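Local coordinates for protein MNMC2 (Aquifex aeolicus, PDB 3VYW) that methylates a modified wobble uridine of tRNA with S-adenosylmethionine as methyl donor, working without the oxidase domain to which this enzyme is usually fused, at residues S44-A49 against E65-Q70; K61-P66 against Y198-L203. One frame throughout, in Å; residues are numbered along the deposited sequence.

After helices 3-18 and 24-37, the chain enters edge strand 46-50, turns back along strand 56-60 and turns again into strand 65-66. Contact 1 closes this three-stranded meander, with 15 residues between its segments. Contact 2 starts inside that meander, at 61-66, and closes a much longer loop of 131 residues. Its far segment follows strand 187-192 of the large mixed sheet. The two contacts therefore cross rather than nest, and they share Glu65 and Pro66. The backbone bond between Gly45 and Lys61 also joins them. Together they tie the small antiparallel sheet to the methyltransferase core around S-adenosylmethionine. Contact 1 reaches the methionine part and contact 2 the adenine.

Contact 1 (S44-A49 against E65-Q70). With SAM (S-adenosylmethionine), chain E.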
ATOM      1  N   SER A  44       0.164 -19.898   2.919  1.00 43.65           N
ATOM      2  CA  SER A  44       1.053 -19.277   1.962  1.00 41.80           C
ATOM      3  C   SER A  44       0.622 -19.620   0.571  1.00 36.53           C
ATOM      4  O   SER A  44      -0.241 -20.398   0.398  1.00 37.46           O
ATOM      5  CB  SER A  44       2.497 -19.673   2.185  1.00 44.12           C
ATOM      6  OG  SER A  44       2.641 -21.059   2.168  1.00 57.67           O
ATOM      7  N   GLY A  45       1.239 -19.026  -0.424  1.00 38.66           N
ATOM      8  CA  GLY A  45       0.894 -19.289  -1.795  1.00 36.23           C
ATOM      9  C   GLY A  45      -0.170 -18.415  -2.385  1.00 39.68           C
ATOM     10  O   GLY A  45      -0.667 -17.545  -1.747  1.00 42.18           O
ATOM     11  N   GLN A  46      -0.489 -18.638  -3.643  1.00 41.00           N
ATOM     12  CA  GLN A  46      -1.435 -17.800  -4.338  1.00 42.92           C
ATOM     13  C   GLN A  46      -2.371 -18.628  -5.166  1.00 45.20           C
ATOM     14  O   GLN A  46      -2.049 -19.696  -5.576  1.00 46.70           O
ATOM     15  CB  GLN A  46      -0.712 -16.825  -5.236  1.00 38.27           C
ATOM     16  CG  GLN A  46       0.187 -15.856  -4.527  1.00 37.62           C
ATOM     17  CD  GLN A  46       1.550 -16.411  -4.308  1.00 44.56           C
ATOM     18  OE1 GLN A  46       2.112 -17.029  -5.171  1.00 37.80           O
ATOM     19  NE2 GLN A  46       2.080 -16.209  -3.138  1.00 45.56           N
ATOM     20  N   GLU A  47      -3.546 -18.098  -5.407  1.00 50.89           N
ATOM     21  CA  GLU A  47      -4.555 -18.749  -6.200  1.00 51.62           C
ATOM     22  C   GLU A  47      -5.014 -17.815  -7.255  1.00 50.15           C
ATOM     23  O   GLU A  47      -5.197 -16.657  -6.991  1.00 52.34           O
ATOM     24  CB  GLU A  47      -5.748 -19.025  -5.338  1.00 54.08           C
ATOM     25  CG  GLU A  47      -6.035 -20.467  -5.092  1.00 69.24           C
ATOM     26  CD  GLU A  47      -6.984 -20.634  -3.951  1.00 80.02           C
ATOM     27  OE1 GLU A  47      -8.138 -20.177  -4.071  1.00 78.82           O
ATOM     28  OE2 GLU A  47      -6.567 -21.216  -2.944  1.00 84.89           O
ATOM     29  N   ILE A  48      -5.204 -18.316  -8.452  1.00 45.28           N
ATOM     30  CA  ILE A  48      -5.641 -17.494  -9.547  1.00 46.22           C
ATOM     31  C   ILE A  48      -7.115 -17.106  -9.460  1.00 41.65           C
ATOM     32  O   ILE A  48      -7.919 -17.903  -9.095  1.00 47.05           O
ATOM     33  CB  ILE A  48      -5.317 -18.184 -10.872  1.00 50.50           C
ATOM     34  CG1 ILE A  48      -4.373 -17.327 -11.664  1.00 56.40           C
ATOM     35  CG2 ILE A  48      -6.552 -18.394 -11.687  1.00 46.89           C
ATOM     36  CD1 ILE A  48      -5.070 -16.229 -12.407  1.00 58.30           C
ATOM     37  N   ALA A  49      -7.455 -15.875  -9.780  1.00 35.07           N
ATOM     38  CA  ALA A  49      -8.831 -15.455  -9.722  1.00 38.13           C
ATOM     39  C   ALA A  49      -9.266 -14.470 -10.775  1.00 40.61           C
ATOM     40  O   ALA A  49      -8.474 -13.768 -11.315  1.00 41.05           O
ATOM     41  CB  ALA A  49      -9.127 -14.890  -8.360  1.00 43.41           C
ATOM     42  N   GLU A  65      -6.161 -12.038   0.621  1.00 32.81           N
ATOM     43  CA  GLU A  65      -6.596 -10.971  -0.214  1.00 37.68           C
ATOM     44  C   GLU A  65      -6.159 -11.087  -1.634  1.00 34.50           C
ATOM     45  O   GLU A  65      -5.157 -11.649  -1.914  1.00 36.27           O
ATOM     46  CB  GLU A  65      -6.070  -9.679   0.341  1.00 42.36           C
ATOM     47  CG  GLU A  65      -6.438  -9.491   1.772  1.00 47.77           C
ATOM     48  CD  GLU A  65      -6.551  -8.061   2.138  1.00 52.90           C
ATOM     49  OE1 GLU A  65      -5.811  -7.284   1.569  1.00 51.11           O
ATOM     50  OE2 GLU A  65      -7.380  -7.729   2.987  1.00 56.09           O
ATOM     51  N   PRO A  66      -6.925 -10.513  -2.525  1.00 31.05           N
ATOM     52  CA  PRO A  66      -6.517 -10.325  -3.900  1.00 30.62           C
ATOM     53  C   PRO A  66      -5.463  -9.257  -4.055  1.00 31.72           C
ATOM     54  O   PRO A  66      -5.415  -8.325  -3.323  1.00 31.53           O
ATOM     55  CB  PRO A  66      -7.801  -9.922  -4.579  1.00 28.14           C
ATOM     56  CG  PRO A  66      -8.593  -9.319  -3.535  1.00 27.02           C
ATOM     57  CD  PRO A  66      -8.261  -9.988  -2.274  1.00 28.66           C
ATOM     58  N   TYR A  67      -4.595  -9.431  -5.013  1.00 32.56           N
ATOM     59  CA  TYR A  67      -3.592  -8.443  -5.313  1.00 33.19           C
ATOM     60  C   TYR A  67      -4.296  -7.198  -5.779  1.00 39.96           C
ATOM     61  O   TYR A  67      -3.864  -6.091  -5.552  1.00 37.49           O
ATOM     62  CB  TYR A  67      -2.676  -8.979  -6.367  1.00 30.65           C
ATOM     63  CG  TYR A  67      -1.607  -9.835  -5.830  1.00 31.92           C
ATOM     64  CD1 TYR A  67      -1.889 -10.987  -5.160  1.00 32.84           C
ATOM     65  CD2 TYR A  67      -0.312  -9.487  -5.988  1.00 32.25           C
ATOM     66  CE1 TYR A  67      -0.895 -11.771  -4.664  1.00 34.23           C
ATOM     67  CE2 TYR A  67       0.676 -10.255  -5.505  1.00 31.79           C
ATOM     68  CZ  TYR A  67       0.385 -11.391  -4.842  1.00 35.03           C
ATOM     69  OH  TYR A  67       1.409 -12.121  -4.375  1.00 33.64           O
ATOM     70  N   HIS A  68      -5.418  -7.426  -6.426  1.00 39.37           N
ATOM     71  CA  HIS A  68      -6.274  -6.393  -6.875  1.00 45.56           C
ATOM     72  C   HIS A  68      -7.703  -6.710  -6.673  1.00 44.14           C
ATOM     73  O   HIS A  68      -8.059  -7.849  -6.536  1.00 39.88           O
ATOM     74  CB  HIS A  68      -6.013  -6.114  -8.312  1.00 50.53           C
ATOM     75  CG  HIS A  68      -4.871  -5.206  -8.524  1.00 62.04           C
ATOM     76  ND1 HIS A  68      -3.649  -5.651  -8.768  1.00 67.13           N
ATOM     77  CD2 HIS A  68      -4.796  -3.837  -8.487  1.00 68.16           C
ATOM     78  CE1 HIS A  68      -2.828  -4.616  -8.887  1.00 79.84           C
ATOM     79  NE2 HIS A  68      -3.534  -3.503  -8.713  1.00 75.72           N
ATOM     80  N   SER A  69      -8.541  -5.691  -6.670  1.00 39.48           N
ATOM     81  CA  SER A  69      -9.925  -5.855  -6.342  1.00 37.95           C
ATOM     82  C   SER A  69     -10.678  -6.464  -7.473  1.00 37.48           C
ATOM     83  O   SER A  69     -10.635  -5.997  -8.561  1.00 35.52           O
ATOM     84  CB  SER A  69     -10.527  -4.517  -5.971  1.00 41.79           C
ATOM     85  OG  SER A  69     -11.789  -4.341  -6.551  1.00 44.33           O
ATOM     86  N   GLN A  70     -11.318  -7.570  -7.183  1.00 38.25           N
ATOM     87  CA  GLN A  70     -12.108  -8.297  -8.131  1.00 40.37           C
ATOM     88  C   GLN A  70     -13.332  -7.553  -8.565  1.00 42.36           C
ATOM     89  O   GLN A  70     -13.752  -7.638  -9.686  1.00 40.43           O
ATOM     90  CB  GLN A  70     -12.415  -9.663  -7.574  1.00 46.23           C
ATOM     91  CG  GLN A  70     -11.186 -10.290  -6.972  1.00 44.77           C
ATOM     92  CD  GLN A  70     -11.419 -11.653  -6.407  1.00 51.26           C
ATOM     93  OE1 GLN A  70     -11.659 -11.797  -5.234  1.00 49.82           O
ATOM     94  NE2 GLN A  70     -11.338 -12.655  -7.238  1.00 47.82           N
TER
HETATM   95  N   SAM E 501       0.992  -3.457  -6.675  1.00 36.95           N
HETATM   96  CA  SAM E 501       0.734  -4.775  -7.118  1.00 41.32           C
HETATM   97  C   SAM E 501       0.242  -4.603  -8.502  1.00 42.41           C
HETATM   98  O   SAM E 501       0.100  -5.523  -9.269  1.00 44.54           O
HETATM   99  OXT SAM E 501       0.022  -3.491  -8.881  1.00 44.23           O
HETATM  100  CB  SAM E 501      -0.187  -5.371  -6.076  1.00 44.33           C
HETATM  101  CG  SAM E 501       0.690  -5.768  -4.882  1.00 49.23           C
HETATM  102  SD  SAM E 501      -0.052  -6.425  -3.573  1.00 49.66           S
HETATM  103  CE  SAM E 501      -1.329  -5.495  -3.180  1.00 50.49           C
HETATM  104  C5' SAM E 501       0.940  -6.408  -2.245  1.00 45.65           C
HETATM  105  C4' SAM E 501       2.433  -6.662  -2.494  1.00 45.13           C
HETATM  106  O4' SAM E 501       3.187  -6.140  -1.418  1.00 43.04           O
HETATM  107  C3' SAM E 501       2.819  -8.125  -2.556  1.00 45.60           C
HETATM  108  O3' SAM E 501       3.756  -8.326  -3.591  1.00 40.82           O
HETATM  109  C2' SAM E 501       3.509  -8.380  -1.245  1.00 44.34           C
HETATM  110  O2' SAM E 501       4.463  -9.397  -1.378  1.00 39.91           O
HETATM  111  C1' SAM E 501       4.161  -7.064  -0.979  1.00 39.57           C
HETATM  112  N9  SAM E 501       4.582  -6.849   0.422  1.00 36.84           N
HETATM  113  C8  SAM E 501       3.890  -7.055   1.517  1.00 32.57           C
HETATM  114  N7  SAM E 501       4.570  -6.737   2.601  1.00 30.89           N
HETATM  115  C5  SAM E 501       5.738  -6.316   2.216  1.00 30.61           C
HETATM  116  C6  SAM E 501       6.945  -5.821   2.864  1.00 33.11           C
HETATM  117  N6  SAM E 501       7.050  -5.715   4.177  1.00 30.44           N
HETATM  118  N1  SAM E 501       7.946  -5.481   2.104  1.00 31.67           N
HETATM  119  C2  SAM E 501       7.882  -5.561   0.809  1.00 29.02           C
HETATM  120  N3  SAM E 501       6.841  -6.004   0.172  1.00 32.65           N
HETATM  121  C4  SAM E 501       5.747  -6.396   0.793  1.00 31.46           C
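Gln46 and Tyr67 meet by van der Waals contact, with CG of Gln46 3.9 Å from OH of Tyr67. The amide and ring planes stand 83° apart. Chi1 (-63°) sets CG beside the backbone N and toward the phenol. The bend at chi2 (87°) then turns the amide to a weak hydrogen bond from NE2 to Glu135. Further along, CB of Ala49 lies 3.3 Å from NE2 of Gln70. That amide nitrogen is hydrogen-bonded to the carbonyl of Asp50. No hydrogen bond joins the two segments. Strand 56-60 runs between them in the antiparallel sheet and bonds to both.

A ring, a carbonyl and an imidazole edge contact S-adenosylmethionine. Tyr67 CD2 is 3.9 Å from the sulfur SD, and Tyr67 O is 3.5 Å from the methyl carbon CE. The ring of Tyr67 also meets Phe195 edge-to-face. His68 turns its ring edge to the ligand carboxylate, with CE1 3.1 Å from OXT. Its ring also meets that of Tyr109. With an alanine in place of His68, the ligand carboxylate would probably lose the ring edge beside it, and Tyr109 its aromatic neighbour. The backbone carbonyl of Tyr67, beside the methyl, is likely to favour the positive sulfonium.

Contact 2 (K61-P66 against Y198-L203); sequences KTYGEP and YKNPEL. With SAM (S-adenosylmethionine), chain E.
Tyr63 turns one ring edge to the backbone of Lys199, whose O lies in the ring plane, 3.6 Å from CD2 of Tyr63. Phe195 stacks on the ring, and His60 meets it edge-to-face. The amide of Asn200 approaches obliquely, with its CG 3.8 Å from CE2 of Tyr63 and the two planes 42° apart. At the far end of the ring, OH of Tyr63 comes 3.7 Å from C8 of the adenine. CD1 of Leu203 lies over a face of that adenine, near C5.

Asn200 carries the polar grip on the base. Its CG is anti to the backbone N (chi1 -150°), which places the amide next to N7. ND2 of Asn200 gives a nearly straight hydrogen bond to N7 of S-adenosylmethionine, 3.3 Å long with an N-H...N angle of 164°. ND2 also binds OE1 of Glu202 at 3.1 Å, on the syn side of the carboxylate. OD1 accepts from the backbone N of Phe195, so both ends of the amide are held and its rotation is fixed. The other oxygen, Glu202 OE2, takes a weak bond of 3.3 Å from N6 of the adenine.

Segment 198-203 belongs to the Rossmann-like methyltransferase core, in the loop after strand 187-192. In segment 61-66, Gly64 and Glu65 form a G1 beta bulge opposite His60, and the positive phi favours glycine at the first position.

Next to the bulge, the bent Lys199 chain packs against the backbone, with its CG 3.2 Å from O of Tyr63. Glu65 OE2 lies beside the same CG, while OE1 accepts from the backbone N of Ser196. The charges of Glu65 OE2 and Lys199 NZ stay 4.7 Å apart, too far for a salt bridge, though a weaker attraction between the opposite charges is likely.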
ATOM      1  N   LYS A  61      -2.924 -16.275  -0.154  1.00 42.19           N
ATOM      2  CA  LYS A  61      -3.410 -17.116   0.914  1.00 38.38           C
ATOM      3  C   LYS A  61      -3.021 -16.716   2.316  1.00 36.31           C
ATOM      4  O   LYS A  61      -3.773 -16.897   3.213  1.00 36.84           O
ATOM      5  CB  LYS A  61      -3.008 -18.553   0.648  1.00 45.36           C
ATOM      6  CG  LYS A  61      -3.961 -19.302  -0.239  1.00 49.08           C
ATOM      7  CD  LYS A  61      -3.235 -20.199  -1.208  1.00 62.74           C
ATOM      8  CE  LYS A  61      -3.105 -21.621  -0.695  1.00 65.44           C
ATOM      9  NZ  LYS A  61      -2.698 -22.531  -1.792  1.00 71.65           N
ATOM     10  N   THR A  62      -1.817 -16.218   2.490  1.00 35.73           N
ATOM     11  CA  THR A  62      -1.394 -15.654   3.738  1.00 33.63           C
ATOM     12  C   THR A  62      -2.146 -14.408   4.167  1.00 35.19           C
ATOM     13  O   THR A  62      -2.552 -14.283   5.282  1.00 29.51           O
ATOM     14  CB  THR A  62       0.095 -15.326   3.671  1.00 33.50           C
ATOM     15  OG1 THR A  62       0.789 -16.472   3.259  1.00 34.80           O
ATOM     16  CG2 THR A  62       0.609 -14.972   4.977  1.00 26.56           C
ATOM     17  N   TYR A  63      -2.266 -13.459   3.274  1.00 33.60           N
ATOM     18  CA  TYR A  63      -2.963 -12.244   3.560  1.00 34.54           C
ATOM     19  C   TYR A  63      -4.446 -12.362   3.425  1.00 37.30           C
ATOM     20  O   TYR A  63      -5.183 -11.584   3.954  1.00 38.88           O
ATOM     21  CB  TYR A  63      -2.464 -11.189   2.637  1.00 32.84           C
ATOM     22  CG  TYR A  63      -1.047 -10.883   2.874  1.00 35.25           C
ATOM     23  CD1 TYR A  63      -0.067 -11.400   2.078  1.00 33.65           C
ATOM     24  CD2 TYR A  63      -0.686 -10.070   3.900  1.00 32.42           C
ATOM     25  CE1 TYR A  63       1.236 -11.111   2.303  1.00 34.23           C
ATOM     26  CE2 TYR A  63       0.605  -9.785   4.126  1.00 34.45           C
ATOM     27  CZ  TYR A  63       1.552 -10.297   3.317  1.00 37.76           C
ATOM     28  OH  TYR A  63       2.827  -9.991   3.568  1.00 40.24           O
ATOM     29  N   GLY A  64      -4.866 -13.376   2.713  1.00 35.52           N
ATOM     30  CA  GLY A  64      -6.247 -13.594   2.417  1.00 33.60           C
ATOM     31  C   GLY A  64      -6.905 -12.543   1.581  1.00 38.48           C
ATOM     32  O   GLY A  64      -8.035 -12.224   1.793  1.00 32.72           O
ATOM     33  N   GLU A  65      -6.161 -12.038   0.621  1.00 32.81           N
ATOM     34  CA  GLU A  65      -6.596 -10.971  -0.214  1.00 37.68           C
ATOM     35  C   GLU A  65      -6.159 -11.087  -1.634  1.00 34.50           C
ATOM     36  O   GLU A  65      -5.157 -11.649  -1.914  1.00 36.27           O
ATOM     37  CB  GLU A  65      -6.070  -9.679   0.341  1.00 42.36           C
ATOM     38  CG  GLU A  65      -6.438  -9.491   1.772  1.00 47.77           C
ATOM     39  CD  GLU A  65      -6.551  -8.061   2.138  1.00 52.90           C
ATOM     40  OE1 GLU A  65      -5.811  -7.284   1.569  1.00 51.11           O
ATOM     41  OE2 GLU A  65      -7.380  -7.729   2.987  1.00 56.09           O
ATOM     42  N   PRO A  66      -6.925 -10.513  -2.525  1.00 31.05           N
ATOM     43  CA  PRO A  66      -6.517 -10.325  -3.900  1.00 30.62           C
ATOM     44  C   PRO A  66      -5.463  -9.257  -4.055  1.00 31.72           C
ATOM     45  O   PRO A  66      -5.415  -8.325  -3.323  1.00 31.53           O
ATOM     46  CB  PRO A  66      -7.801  -9.922  -4.579  1.00 28.14           C
ATOM     47  CG  PRO A  66      -8.593  -9.319  -3.535  1.00 27.02           C
ATOM     48  CD  PRO A  66      -8.261  -9.988  -2.274  1.00 28.66           C
ATOM     49  N   TYR A 198      -4.759  -3.938   8.294  1.00 32.68           N
ATOM     50  CA  TYR A 198      -4.832  -4.932   9.323  1.00 35.18           C
ATOM     51  C   TYR A 198      -4.053  -6.156   8.930  1.00 34.99           C
ATOM     52  O   TYR A 198      -3.393  -6.757   9.727  1.00 32.47           O
ATOM     53  CB  TYR A 198      -6.266  -5.273   9.630  1.00 32.71           C
ATOM     54  CG  TYR A 198      -7.034  -4.165  10.256  1.00 37.38           C
ATOM     55  CD1 TYR A 198      -8.390  -4.148  10.211  1.00 40.51           C
ATOM     56  CD2 TYR A 198      -6.410  -3.131  10.872  1.00 38.66           C
ATOM     57  CE1 TYR A 198      -9.109  -3.137  10.774  1.00 41.80           C
ATOM     58  CE2 TYR A 198      -7.126  -2.121  11.444  1.00 42.68           C
ATOM     59  CZ  TYR A 198      -8.478  -2.141  11.386  1.00 45.16           C
ATOM     60  OH  TYR A 198      -9.213  -1.149  11.920  1.00 48.49           O
ATOM     61  N   LYS A 199      -4.187  -6.520   7.681  1.00 29.85           N
ATOM     62  CA  LYS A 199      -3.477  -7.608   7.075  1.00 30.47           C
ATOM     63  C   LYS A 199      -1.985  -7.464   6.925  1.00 31.93           C
ATOM     64  O   LYS A 199      -1.282  -8.415   7.074  1.00 35.98           O
ATOM     65  CB  LYS A 199      -4.064  -7.897   5.723  1.00 30.82           C
ATOM     66  CG  LYS A 199      -5.105  -8.953   5.744  1.00 29.88           C
ATOM     67  CD  LYS A 199      -5.589  -9.121   7.137  1.00 31.72           C
ATOM     68  CE  LYS A 199      -7.080  -9.200   7.175  1.00 35.12           C
ATOM     69  NZ  LYS A 199      -7.501 -10.542   6.771  1.00 41.88           N
ATOM     70  N   ASN A 200      -1.536  -6.269   6.579  1.00 30.10           N
ATOM     71  CA  ASN A 200      -0.173  -5.978   6.200  1.00 27.83           C
ATOM     72  C   ASN A 200       0.331  -4.768   6.940  1.00 27.78           C
ATOM     73  O   ASN A 200       0.677  -3.807   6.366  1.00 29.83           O
ATOM     74  CB  ASN A 200      -0.224  -5.656   4.726  1.00 30.38           C
ATOM     75  CG  ASN A 200       1.020  -5.995   3.972  1.00 31.43           C
ATOM     76  OD1 ASN A 200       1.016  -5.978   2.789  1.00 34.32           O
ATOM     77  ND2 ASN A 200       2.053  -6.281   4.638  1.00 31.85           N
ATOM     78  N   PRO A 201       0.400  -4.844   8.238  1.00 29.21           N
ATOM     79  CA  PRO A 201       0.606  -3.681   9.076  1.00 31.02           C
ATOM     80  C   PRO A 201       1.911  -2.898   8.937  1.00 35.23           C
ATOM     81  O   PRO A 201       1.872  -1.714   9.143  1.00 33.83           O
ATOM     82  CB  PRO A 201       0.394  -4.223  10.479  1.00 31.75           C
ATOM     83  CG  PRO A 201       0.175  -5.645  10.342  1.00 27.66           C
ATOM     84  CD  PRO A 201      -0.234  -5.920   8.975  1.00 30.50           C
ATOM     85  N   GLU A 202       3.014  -3.538   8.585  1.00 34.19           N
ATOM     86  CA  GLU A 202       4.328  -2.904   8.566  1.00 40.07           C
ATOM     87  C   GLU A 202       4.360  -1.787   7.604  1.00 35.68           C
ATOM     88  O   GLU A 202       5.131  -0.918   7.749  1.00 35.89           O
ATOM     89  CB  GLU A 202       5.451  -3.852   8.172  1.00 37.52           C
ATOM     90  CG  GLU A 202       5.216  -5.301   8.420  1.00 38.33           C
ATOM     91  CD  GLU A 202       4.341  -5.953   7.398  1.00 35.01           C
ATOM     92  OE1 GLU A 202       3.165  -5.862   7.541  1.00 36.02           O
ATOM     93  OE2 GLU A 202       4.820  -6.610   6.511  1.00 35.85           O
ATOM     94  N   LEU A 203       3.533  -1.843   6.585  1.00 36.36           N
ATOM     95  CA  LEU A 203       3.623  -0.900   5.508  1.00 33.95           C
ATOM     96  C   LEU A 203       2.725   0.285   5.683  1.00 29.85           C
ATOM     97  O   LEU A 203       2.641   1.105   4.851  1.00 31.99           O
ATOM     98  CB  LEU A 203       3.357  -1.612   4.202  1.00 34.76           C
ATOM     99  CG  LEU A 203       4.450  -2.581   3.806  1.00 36.16           C
ATOM    100  CD1 LEU A 203       4.175  -3.233   2.486  1.00 35.39           C
ATOM    101  CD2 LEU A 203       5.739  -1.832   3.742  1.00 37.84           C
TER
HETATM  102  N   SAM E 501       0.992  -3.457  -6.675  1.00 36.95           N
HETATM  103  CA  SAM E 501       0.734  -4.775  -7.118  1.00 41.32           C
HETATM  104  C   SAM E 501       0.242  -4.603  -8.502  1.00 42.41           C
HETATM  105  O   SAM E 501       0.100  -5.523  -9.269  1.00 44.54           O
HETATM  106  OXT SAM E 501       0.022  -3.491  -8.881  1.00 44.23           O
HETATM  107  CB  SAM E 501      -0.187  -5.371  -6.076  1.00 44.33           C
HETATM  108  CG  SAM E 501       0.690  -5.768  -4.882  1.00 49.23           C
HETATM  109  SD  SAM E 501      -0.052  -6.425  -3.573  1.00 49.66           S
HETATM  110  CE  SAM E 501      -1.329  -5.495  -3.180  1.00 50.49           C
HETATM  111  C5' SAM E 501       0.940  -6.408  -2.245  1.00 45.65           C
HETATM  112  C4' SAM E 501       2.433  -6.662  -2.494  1.00 45.13           C
HETATM  113  O4' SAM E 501       3.187  -6.140  -1.418  1.00 43.04           O
HETATM  114  C3' SAM E 501       2.819  -8.125  -2.556  1.00 45.60           C
HETATM  115  O3' SAM E 501       3.756  -8.326  -3.591  1.00 40.82           O
HETATM  116  C2' SAM E 501       3.509  -8.380  -1.245  1.00 44.34           C
HETATM  117  O2' SAM E 501       4.463  -9.397  -1.378  1.00 39.91           O
HETATM  118  C1' SAM E 501       4.161  -7.064  -0.979  1.00 39.57           C
HETATM  119  N9  SAM E 501       4.582  -6.849   0.422  1.00 36.84           N
HETATM  120  C8  SAM E 501       3.890  -7.055   1.517  1.00 32.57           C
HETATM  121  N7  SAM E 501       4.570  -6.737   2.601  1.00 30.89           N
HETATM  122  C5  SAM E 501       5.738  -6.316   2.216  1.00 30.61           C
HETATM  123  C6  SAM E 501       6.945  -5.821   2.864  1.00 33.11           C
HETATM  124  N6  SAM E 501       7.050  -5.715   4.177  1.00 30.44           N
HETATM  125  N1  SAM E 501       7.946  -5.481   2.104  1.00 31.67           N
HETATM  126  C2  SAM E 501       7.882  -5.561   0.809  1.00 29.02           C
HETATM  127  N3  SAM E 501       6.841  -6.004   0.172  1.00 32.65           N
HETATM  128  C4  SAM E 501       5.747  -6.396   0.793  1.00 31.46           C